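Long-range contacts in fusolin (Unidentified entomopoxvirus, PDB 4YN2), which forms the crystalline spindles of entomopoxviruses that enhance virulence, and probably acts on chitin through a lytic polysaccharide monooxygenase domain: residues D169-N173 / F195-P200; I199-S204 / I228-Y232. All blocks are in the same frame, centred on the assembly; numbering follows the deposited sequence.

Strand 191-200 ties the two contacts together: interaction 1 uses its last six residues, and interaction 2 starts on I199 and P200 and continues into the turn beyond. The two centres lie about 14 Å apart. In both, the partner belongs to the other sheet of the domain: strand 168-174 in interaction 1, strand 220-231 in interaction 2. I199 contributes to both, sending CD1 to I171 and CG2 to I228 and F230. Interaction 1 touches the glycan site, since N173 carries the sugar and L170 packs on it. H1 and H142, which hold the zinc ion, belong to neither contact; both pack one sheet of the domain on the other.

Interaction 1: D169-N173 / F195-P200; sequences DLIYN and FTVPIP. With NAG (2-acetamido-2-deoxy-beta-D-glucopyranose), chain B; EDO (1,2-ethanediol), chain D.
I171 and Y172 make the contact with 195-200 from the strand 169-173 side, and most of it is apolar. I171 sends CD1 into the far strand, where it meets P200 CD at 3.7 Å and lies 4.0 Å from I199 CD1, with V197 CG1 also touching; I171 and P200 reach toward each other tip to tip. Y172 has CG anti to its backbone N (chi1 -171°), which swings the phenol across V197. One face of the ring then receives a CH-pi contact over its centre, V197 CG2 standing 3.9 Å from the ring centroid, while V197 CG1 packs on the Y172 CB.

The aromatic neighbour is F195. Its ring and that of Y172 are tilted by 28° but slid well apart, centroids 5.5 Å from each other, so they meet mainly through Y172 CE2 and F195 CD2. The F195 ring also meets that of Y147, with the planes well tilted.

Two adjacent side chains can face the same strand because of a classic beta bulge, I171 and Y172 both lying opposite V149 of strand 145-152. The two strands of the contact belong to different sheets of the sandwich; their N-to-C directions are 157° apart, so they run roughly antiparallel, and they share no hydrogen bond.

Polar links run through solvent. A water hydrogen-bonded to Y172 OH donates to the T196 carbonyl O at 2.7 Å and to an ethanediol, probably from the crystallisation liquor. T196 holds that diol from N, whose bond to O2 is 3.0 Å and nearly straight, and from OG1 to O1; E133 binds it too.

On the side away from 195-200, N173 ND2 is covalently bonded to NAG C1 at 1.4 Å, an N-glycosylation. L170 CD2 packs against the sugar's acetyl group, and E148 OE2 is hydrogen-bonded to the sugar.

Interaction 2: I199-S204 / I228-Y232; sequences IPIRQS and INFDY
F230 is wedged against the turn that follows strand 191-200. The backbone of I201-R202 runs over one face of its ring: I201 CA makes a CH-pi contact 4.1 Å from the F230 centroid, and R202 N lies over the same face, offset toward the rim. Around the ring, I199 CG2 comes in at the edge, in plane, 3.9 Å from F230 CZ. I201 CD1 packs on F230 CE1, while R202 O presses on F230 CD2 at only 3.2 Å. The CB of R202 lies alongside the ring, but its chain bends at chi2 (-75°) and carries the guanidinium away, where NH2 hydrogen-bonds to T152 O.

I201 also serves Y232. Its CG2, anti to the backbone N, pushes against the Y232 hydroxyl at 3.1 Å, a tight fit, and R202 O meets the edge of that ring at CE1. I201 touches both aromatic side chains, CD1 on F230 and CG2 on Y232.

N229 folds back on its own strand: OD1 accepts from F230 N (2.8 Å), the donor standing 31° out of the carbonyl plane. A water sits 2.7 Å from both Q203 O and F230 O.

With L122 also on F230 and Y232, and I199 on I228, this is one end of the core between the two sheets of the immunoglobulin-like beta sandwich found in lytic polysaccharide monooxygenases.

Interaction 1: D169-N173 / F195-P200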
ATOM      1  N   ASP A 169      -3.718  -2.746  13.272  1.00  8.60           N
ATOM      2  CA  ASP A 169      -4.533  -3.769  13.932  1.00  8.25           C
ATOM      3  C   ASP A 169      -4.225  -5.127  13.327  1.00 11.06           C
ATOM      4  O   ASP A 169      -4.312  -5.242  12.107  1.00  9.20           O
ATOM      5  CB  ASP A 169      -6.023  -3.487  13.706  1.00 10.07           C
ATOM      6  CG  ASP A 169      -6.586  -2.288  14.421  1.00 19.38           C
ATOM      7  OD1 ASP A 169      -6.121  -1.995  15.538  1.00 20.89           O
ATOM      8  OD2 ASP A 169      -7.538  -1.688  13.900  1.00 21.55           O
ATOM      9  N   LEU A 170      -3.934  -6.159  14.144  1.00  7.57           N
ATOM     10  CA  LEU A 170      -3.680  -7.502  13.618  1.00  7.56           C
ATOM     11  C   LEU A 170      -4.996  -8.121  13.169  1.00 11.38           C
ATOM     12  O   LEU A 170      -5.941  -8.135  13.951  1.00 11.42           O
ATOM     13  CB  LEU A 170      -3.007  -8.381  14.681  1.00  7.92           C
ATOM     14  CG  LEU A 170      -2.691  -9.842  14.288  1.00 11.98           C
ATOM     15  CD1 LEU A 170      -1.530  -9.925  13.333  1.00 12.01           C
ATOM     16  CD2 LEU A 170      -2.361 -10.640  15.512  1.00 13.96           C
ATOM     17  N   ILE A 171      -5.085  -8.589  11.911  1.00  7.64           N
ATOM     18  CA  ILE A 171      -6.308  -9.238  11.401  1.00  7.58           C
ATOM     19  C   ILE A 171      -6.059 -10.694  10.988  1.00 12.11           C
ATOM     20  O   ILE A 171      -7.023 -11.402  10.719  1.00 11.63           O
ATOM     21  CB  ILE A 171      -6.939  -8.433  10.229  1.00 10.47           C
ATOM     22  CG1 ILE A 171      -5.982  -8.294   9.017  1.00 11.07           C
ATOM     23  CG2 ILE A 171      -7.390  -7.057  10.746  1.00 12.25           C
ATOM     24  CD1 ILE A 171      -6.637  -7.810   7.740  1.00 15.63           C
ATOM     25  N   TYR A 172      -4.797 -11.149  10.915  1.00  7.89           N
ATOM     26  CA  TYR A 172      -4.520 -12.507  10.471  1.00  7.28           C
ATOM     27  C   TYR A 172      -3.193 -13.005  10.997  1.00 10.35           C
ATOM     28  O   TYR A 172      -2.225 -12.255  11.038  1.00  9.66           O
ATOM     29  CB  TYR A 172      -4.505 -12.549   8.952  1.00  8.08           C
ATOM     30  CG  TYR A 172      -4.448 -13.928   8.343  1.00  9.07           C
ATOM     31  CD1 TYR A 172      -5.604 -14.679   8.164  1.00 11.00           C
ATOM     32  CD2 TYR A 172      -3.253 -14.445   7.857  1.00 10.04           C
ATOM     33  CE1 TYR A 172      -5.570 -15.921   7.537  1.00 10.03           C
ATOM     34  CE2 TYR A 172      -3.195 -15.709   7.275  1.00 11.46           C
ATOM     35  CZ  TYR A 172      -4.363 -16.430   7.078  1.00 16.04           C
ATOM     36  OH  TYR A 172      -4.295 -17.653   6.447  1.00 12.78           O
ATOM     37  N   ASN A 173      -3.171 -14.250  11.425  1.00  7.13           N
ATOM     38  CA  ASN A 173      -1.981 -14.902  11.913  1.00  7.11           C
ATOM     39  C   ASN A 173      -2.091 -16.398  11.634  1.00 11.24           C
ATOM     40  O   ASN A 173      -2.915 -17.080  12.249  1.00 10.59           O
ATOM     41  CB  ASN A 173      -1.777 -14.618  13.382  1.00  8.34           C
ATOM     42  CG  ASN A 173      -0.446 -15.073  13.873  1.00 16.49           C
ATOM     43  OD1 ASN A 173       0.415 -15.504  13.101  1.00 10.13           O
ATOM     44  ND2 ASN A 173      -0.248 -15.006  15.168  1.00 17.25           N
ATOM     45  N   PHE A 195      -3.313 -17.143   0.510  1.00  9.33           N
ATOM     46  CA  PHE A 195      -4.094 -17.284   1.731  1.00  8.50           C
ATOM     47  C   PHE A 195      -5.270 -16.328   1.762  1.00 10.44           C
ATOM     48  O   PHE A 195      -5.142 -15.158   1.402  1.00  8.08           O
ATOM     49  CB  PHE A 195      -3.203 -17.114   2.981  1.00  9.92           C
ATOM     50  CG  PHE A 195      -2.291 -15.905   3.019  1.00 11.45           C
ATOM     51  CD1 PHE A 195      -1.183 -15.823   2.191  1.00 13.83           C
ATOM     52  CD2 PHE A 195      -2.451 -14.928   3.988  1.00 13.39           C
ATOM     53  CE1 PHE A 195      -0.325 -14.732   2.252  1.00 14.98           C
ATOM     54  CE2 PHE A 195      -1.582 -13.841   4.054  1.00 15.77           C
ATOM     55  CZ  PHE A 195      -0.532 -13.743   3.180  1.00 13.77           C
ATOM     56  N   THR A 196      -6.420 -16.848   2.207  1.00  8.33           N
ATOM     57  CA  THR A 196      -7.672 -16.097   2.263  1.00  8.70           C
ATOM     58  C   THR A 196      -7.744 -15.343   3.572  1.00 12.39           C
ATOM     59  O   THR A 196      -7.811 -15.955   4.630  1.00 11.86           O
ATOM     60  CB  THR A 196      -8.865 -17.023   2.056  1.00 13.29           C
ATOM     61  OG1 THR A 196      -8.694 -17.645   0.790  1.00 12.63           O
ATOM     62  CG2 THR A 196     -10.185 -16.271   2.046  1.00 11.58           C
ATOM     63  N   VAL A 197      -7.724 -14.015   3.485  1.00  9.38           N
ATOM     64  CA  VAL A 197      -7.744 -13.127   4.633  1.00 10.00           C
ATOM     65  C   VAL A 197      -9.013 -12.289   4.595  1.00 15.71           C
ATOM     66  O   VAL A 197      -9.307 -11.677   3.557  1.00 13.87           O
ATOM     67  CB  VAL A 197      -6.483 -12.225   4.640  1.00 14.21           C
ATOM     68  CG1 VAL A 197      -6.453 -11.334   5.883  1.00 14.15           C
ATOM     69  CG2 VAL A 197      -5.216 -13.075   4.571  1.00 13.98           C
ATOM     70  N   PRO A 198      -9.744 -12.196   5.724  1.00 14.39           N
ATOM     71  CA  PRO A 198     -10.902 -11.300   5.766  1.00 14.24           C
ATOM     72  C   PRO A 198     -10.409  -9.878   5.995  1.00 16.47           C
ATOM     73  O   PRO A 198      -9.952  -9.544   7.081  1.00 17.01           O
ATOM     74  CB  PRO A 198     -11.741 -11.848   6.927  1.00 16.35           C
ATOM     75  CG  PRO A 198     -10.801 -12.576   7.788  1.00 21.47           C
ATOM     76  CD  PRO A 198      -9.524 -12.842   7.035  1.00 17.08           C
ATOM     77  N   ILE A 199     -10.460  -9.058   4.956  1.00 11.93           N
ATOM     78  CA  ILE A 199      -9.988  -7.683   5.003  1.00 10.23           C
ATOM     79  C   ILE A 199     -11.124  -6.775   5.489  1.00 13.92           C
ATOM     80  O   ILE A 199     -12.124  -6.672   4.786  1.00 11.53           O
ATOM     81  CB  ILE A 199      -9.474  -7.236   3.610  1.00 12.55           C
ATOM     82  CG1 ILE A 199      -8.421  -8.211   3.013  1.00 12.41           C
ATOM     83  CG2 ILE A 199      -8.923  -5.822   3.664  1.00 12.41           C
ATOM     84  CD1 ILE A 199      -7.183  -8.388   3.776  1.00 18.85           C
ATOM     85  N   PRO A 200     -10.976  -6.050   6.623  1.00 11.51           N
ATOM     86  CA  PRO A 200     -12.030  -5.103   7.026  1.00 12.12           C
ATOM     87  C   PRO A 200     -12.186  -3.998   5.991  1.00 17.77           C
ATOM     88  O   PRO A 200     -11.179  -3.490   5.485  1.00 16.36           O
ATOM     89  CB  PRO A 200     -11.517  -4.541   8.361  1.00 13.80           C
ATOM     90  CG  PRO A 200     -10.481  -5.506   8.824  1.00 17.50           C
ATOM     91  CD  PRO A 200      -9.849  -6.017   7.575  1.00 12.83           C
TER
HETATM   92  C1  NAG B   1       0.974 -15.433  15.775  1.00 18.00           C
HETATM   93  C2  NAG B   1       1.308 -14.611  17.017  1.00 17.84           C
HETATM   94  C3  NAG B   1       2.610 -15.146  17.611  1.00 19.31           C
HETATM   95  C4  NAG B   1       2.512 -16.650  17.854  1.00 21.47           C
HETATM   96  C5  NAG B   1       2.054 -17.379  16.595  1.00 22.14           C
HETATM   97  C6  NAG B   1       1.815 -18.860  16.804  1.00 25.06           C
HETATM   98  C7  NAG B   1       0.816 -12.215  17.344  1.00 19.25           C
HETATM   99  C8  NAG B   1       1.012 -10.837  16.793  1.00 19.36           C
HETATM  100  N2  NAG B   1       1.444 -13.203  16.687  1.00 18.17           N
HETATM  101  O3  NAG B   1       2.816 -14.476  18.847  1.00 20.01           O
HETATM  102  O4  NAG B   1       3.780 -17.173  18.222  1.00 25.27           O
HETATM  103  O5  NAG B   1       0.823 -16.804  16.141  1.00 18.96           O
HETATM  104  O6  NAG B   1       0.969 -19.125  17.908  1.00 28.34           O
HETATM  105  O7  NAG B   1       0.142 -12.421  18.348  1.00 18.39           O
HETATM  106  C1  EDO D 405      -6.247 -20.692   0.468  1.00 22.19           C
HETATM  107  O1  EDO D 405      -6.571 -19.341   0.123  1.00 23.27           O
HETATM  108  C2  EDO D 405      -5.616 -20.768   1.882  1.00 22.34           C
HETATM  109  O2  EDO D 405      -6.207 -19.803   2.757  1.00 18.29           O
HETATM  110  O   HOH W   1      -6.854 -18.351   5.450  1.00 21.82           O

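Interaction 2: I199-S204 / I228-Y232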
ATOM      1  N   ILE A 199     -10.460  -9.058   4.956  1.00 11.93           N
ATOM      2  CA  ILE A 199      -9.988  -7.683   5.003  1.00 10.23           C
ATOM      3  C   ILE A 199     -11.124  -6.775   5.489  1.00 13.92           C
ATOM      4  O   ILE A 199     -12.124  -6.672   4.786  1.00 11.53           O
ATOM      5  CB  ILE A 199      -9.474  -7.236   3.610  1.00 12.55           C
ATOM      6  CG1 ILE A 199      -8.421  -8.211   3.013  1.00 12.41           C
ATOM      7  CG2 ILE A 199      -8.923  -5.822   3.664  1.00 12.41           C
ATOM      8  CD1 ILE A 199      -7.183  -8.388   3.776  1.00 18.85           C
ATOM      9  N   PRO A 200     -10.976  -6.050   6.623  1.00 11.51           N
ATOM     10  CA  PRO A 200     -12.030  -5.103   7.026  1.00 12.12           C
ATOM     11  C   PRO A 200     -12.186  -3.998   5.991  1.00 17.77           C
ATOM     12  O   PRO A 200     -11.179  -3.490   5.485  1.00 16.36           O
ATOM     13  CB  PRO A 200     -11.517  -4.541   8.361  1.00 13.80           C
ATOM     14  CG  PRO A 200     -10.481  -5.506   8.824  1.00 17.50           C
ATOM     15  CD  PRO A 200      -9.849  -6.017   7.575  1.00 12.83           C
ATOM     16  N   ILE A 201     -13.436  -3.651   5.647  1.00 15.56           N
ATOM     17  CA  ILE A 201     -13.684  -2.620   4.648  1.00 16.89           C
ATOM     18  C   ILE A 201     -13.421  -1.250   5.260  1.00 20.85           C
ATOM     19  O   ILE A 201     -13.525  -1.059   6.467  1.00 19.83           O
ATOM     20  CB  ILE A 201     -15.120  -2.704   4.046  1.00 20.92           C
ATOM     21  CG1 ILE A 201     -15.471  -4.119   3.569  1.00 21.64           C
ATOM     22  CG2 ILE A 201     -15.300  -1.730   2.890  1.00 24.31           C
ATOM     23  CD1 ILE A 201     -14.467  -4.821   2.793  1.00 36.31           C
ATOM     24  N   ARG A 202     -13.018  -0.328   4.403  1.00 19.07           N
ATOM     25  CA  ARG A 202     -12.749   1.069   4.707  1.00 19.04           C
ATOM     26  C   ARG A 202     -13.401   1.918   3.644  1.00 22.85           C
ATOM     27  O   ARG A 202     -13.574   1.460   2.519  1.00 20.74           O
ATOM     28  CB  ARG A 202     -11.233   1.327   4.714  1.00 19.59           C
ATOM     29  CG  ARG A 202     -10.421   0.456   5.675  1.00 24.95           C
ATOM     30  CD  ARG A 202     -10.615   0.935   7.077  1.00 27.74           C
ATOM     31  NE  ARG A 202      -9.698   0.314   8.038  1.00 14.61           N
ATOM     32  CZ  ARG A 202     -10.021  -0.580   8.965  1.00 17.02           C
ATOM     33  NH1 ARG A 202     -11.252  -1.070   9.033  1.00 15.90           N
ATOM     34  NH2 ARG A 202      -9.105  -1.008   9.825  1.00 13.59           N
ATOM     35  N   GLN A 203     -13.722   3.160   3.969  1.00 21.72           N
ATOM     36  CA  GLN A 203     -14.277   4.096   2.986  1.00 22.44           C
ATOM     37  C   GLN A 203     -13.126   4.937   2.392  1.00 25.68           C
ATOM     38  O   GLN A 203     -13.333   5.646   1.413  1.00 26.98           O
ATOM     39  CB  GLN A 203     -15.396   4.988   3.581  1.00 24.79           C
ATOM     40  CG  GLN A 203     -15.033   5.805   4.829  1.00 40.80           C
ATOM     41  CD  GLN A 203     -15.138   5.038   6.132  1.00 66.74           C
ATOM     42  OE1 GLN A 203     -16.099   4.299   6.375  1.00 64.48           O
ATOM     43  NE2 GLN A 203     -14.145   5.185   7.002  1.00 59.87           N
ATOM     44  N   SER A 204     -11.915   4.837   2.966  1.00 19.34           N
ATOM     45  CA  SER A 204     -10.733   5.547   2.487  1.00 17.82           C
ATOM     46  C   SER A 204      -9.585   4.567   2.303  1.00 16.89           C
ATOM     47  O   SER A 204      -9.652   3.404   2.711  1.00 15.64           O
ATOM     48  CB  SER A 204     -10.353   6.665   3.457  1.00 19.88           C
ATOM     49  OG  SER A 204     -10.438   6.223   4.801  1.00 33.87           O
ATOM     50  N   ILE A 228      -4.197  -0.336  -0.376  1.00  6.15           N
ATOM     51  CA  ILE A 228      -5.507  -0.800  -0.834  1.00  6.28           C
ATOM     52  C   ILE A 228      -6.581   0.266  -0.646  1.00 10.49           C
ATOM     53  O   ILE A 228      -6.470   1.144   0.213  1.00  9.96           O
ATOM     54  CB  ILE A 228      -5.929  -2.122  -0.135  1.00  8.51           C
ATOM     55  CG1 ILE A 228      -6.122  -1.949   1.397  1.00  8.84           C
ATOM     56  CG2 ILE A 228      -4.936  -3.232  -0.447  1.00  9.43           C
ATOM     57  CD1 ILE A 228      -6.906  -3.062   2.062  1.00 16.92           C
ATOM     58  N   ASN A 229      -7.615   0.184  -1.477  1.00  8.26           N
ATOM     59  CA  ASN A 229      -8.794   1.028  -1.369  1.00  9.24           C
ATOM     60  C   ASN A 229      -9.997   0.190  -1.775  1.00 15.12           C
ATOM     61  O   ASN A 229      -9.834  -0.890  -2.341  1.00 14.51           O
ATOM     62  CB  ASN A 229      -8.685   2.318  -2.195  1.00 11.13           C
ATOM     63  CG  ASN A 229      -9.514   3.466  -1.660  1.00 25.02           C
ATOM     64  OD1 ASN A 229     -10.367   3.305  -0.776  1.00 17.87           O
ATOM     65  ND2 ASN A 229      -9.313   4.649  -2.211  1.00 22.29           N
ATOM     66  N   PHE A 230     -11.186   0.658  -1.433  1.00 13.22           N
ATOM     67  CA  PHE A 230     -12.430  -0.050  -1.675  1.00 14.05           C
ATOM     68  C   PHE A 230     -13.345   0.750  -2.589  1.00 19.04           C
ATOM     69  O   PHE A 230     -13.532   1.947  -2.376  1.00 17.82           O
ATOM     70  CB  PHE A 230     -13.105  -0.309  -0.337  1.00 16.76           C
ATOM     71  CG  PHE A 230     -12.228  -1.097   0.606  1.00 19.41           C
ATOM     72  CD1 PHE A 230     -12.264  -2.484   0.614  1.00 23.56           C
ATOM     73  CD2 PHE A 230     -11.263  -0.462   1.372  1.00 23.15           C
ATOM     74  CE1 PHE A 230     -11.427  -3.213   1.459  1.00 25.02           C
ATOM     75  CE2 PHE A 230     -10.408  -1.197   2.197  1.00 26.67           C
ATOM     76  CZ  PHE A 230     -10.507  -2.562   2.240  1.00 24.62           C
ATOM     77  N   ASP A 231     -13.888   0.093  -3.616  1.00 17.37           N
ATOM     78  CA  ASP A 231     -14.807   0.703  -4.571  1.00 18.14           C
ATOM     79  C   ASP A 231     -16.231   0.344  -4.167  1.00 21.16           C
ATOM     80  O   ASP A 231     -16.642  -0.809  -4.312  1.00 18.98           O
ATOM     81  CB  ASP A 231     -14.511   0.213  -6.007  1.00 20.29           C
ATOM     82  CG  ASP A 231     -14.821   1.213  -7.106  1.00 33.91           C
ATOM     83  OD1 ASP A 231     -15.608   2.146  -6.855  1.00 35.29           O
ATOM     84  OD2 ASP A 231     -14.339   1.013  -8.242  1.00 41.41           O
ATOM     85  N   TYR A 232     -16.944   1.298  -3.582  1.00 18.63           N
ATOM     86  CA  TYR A 232     -18.337   1.093  -3.187  1.00 18.53           C
ATOM     87  C   TYR A 232     -19.247   1.139  -4.405  1.00 21.02           C
ATOM     88  O   TYR A 232     -18.916   1.765  -5.404  1.00 20.05           O
ATOM     89  CB  TYR A 232     -18.783   2.146  -2.164  1.00 19.27           C
ATOM     90  CG  TYR A 232     -18.432   1.745  -0.756  1.00 20.85           C
ATOM     91  CD1 TYR A 232     -17.124   1.829  -0.295  1.00 23.22           C
ATOM     92  CD2 TYR A 232     -19.378   1.169   0.077  1.00 21.52           C
ATOM     93  CE1 TYR A 232     -16.782   1.400   0.985  1.00 23.25           C
ATOM     94  CE2 TYR A 232     -19.048   0.733   1.354  1.00 22.28           C
ATOM     95  CZ  TYR A 232     -17.743   0.835   1.799  1.00 29.16           C
ATOM     96  OH  TYR A 232     -17.416   0.463   3.081  1.00 31.92           O
TER
HETATM   97  O   HOH W   2     -13.241   4.266  -0.949  1.00 54.65           O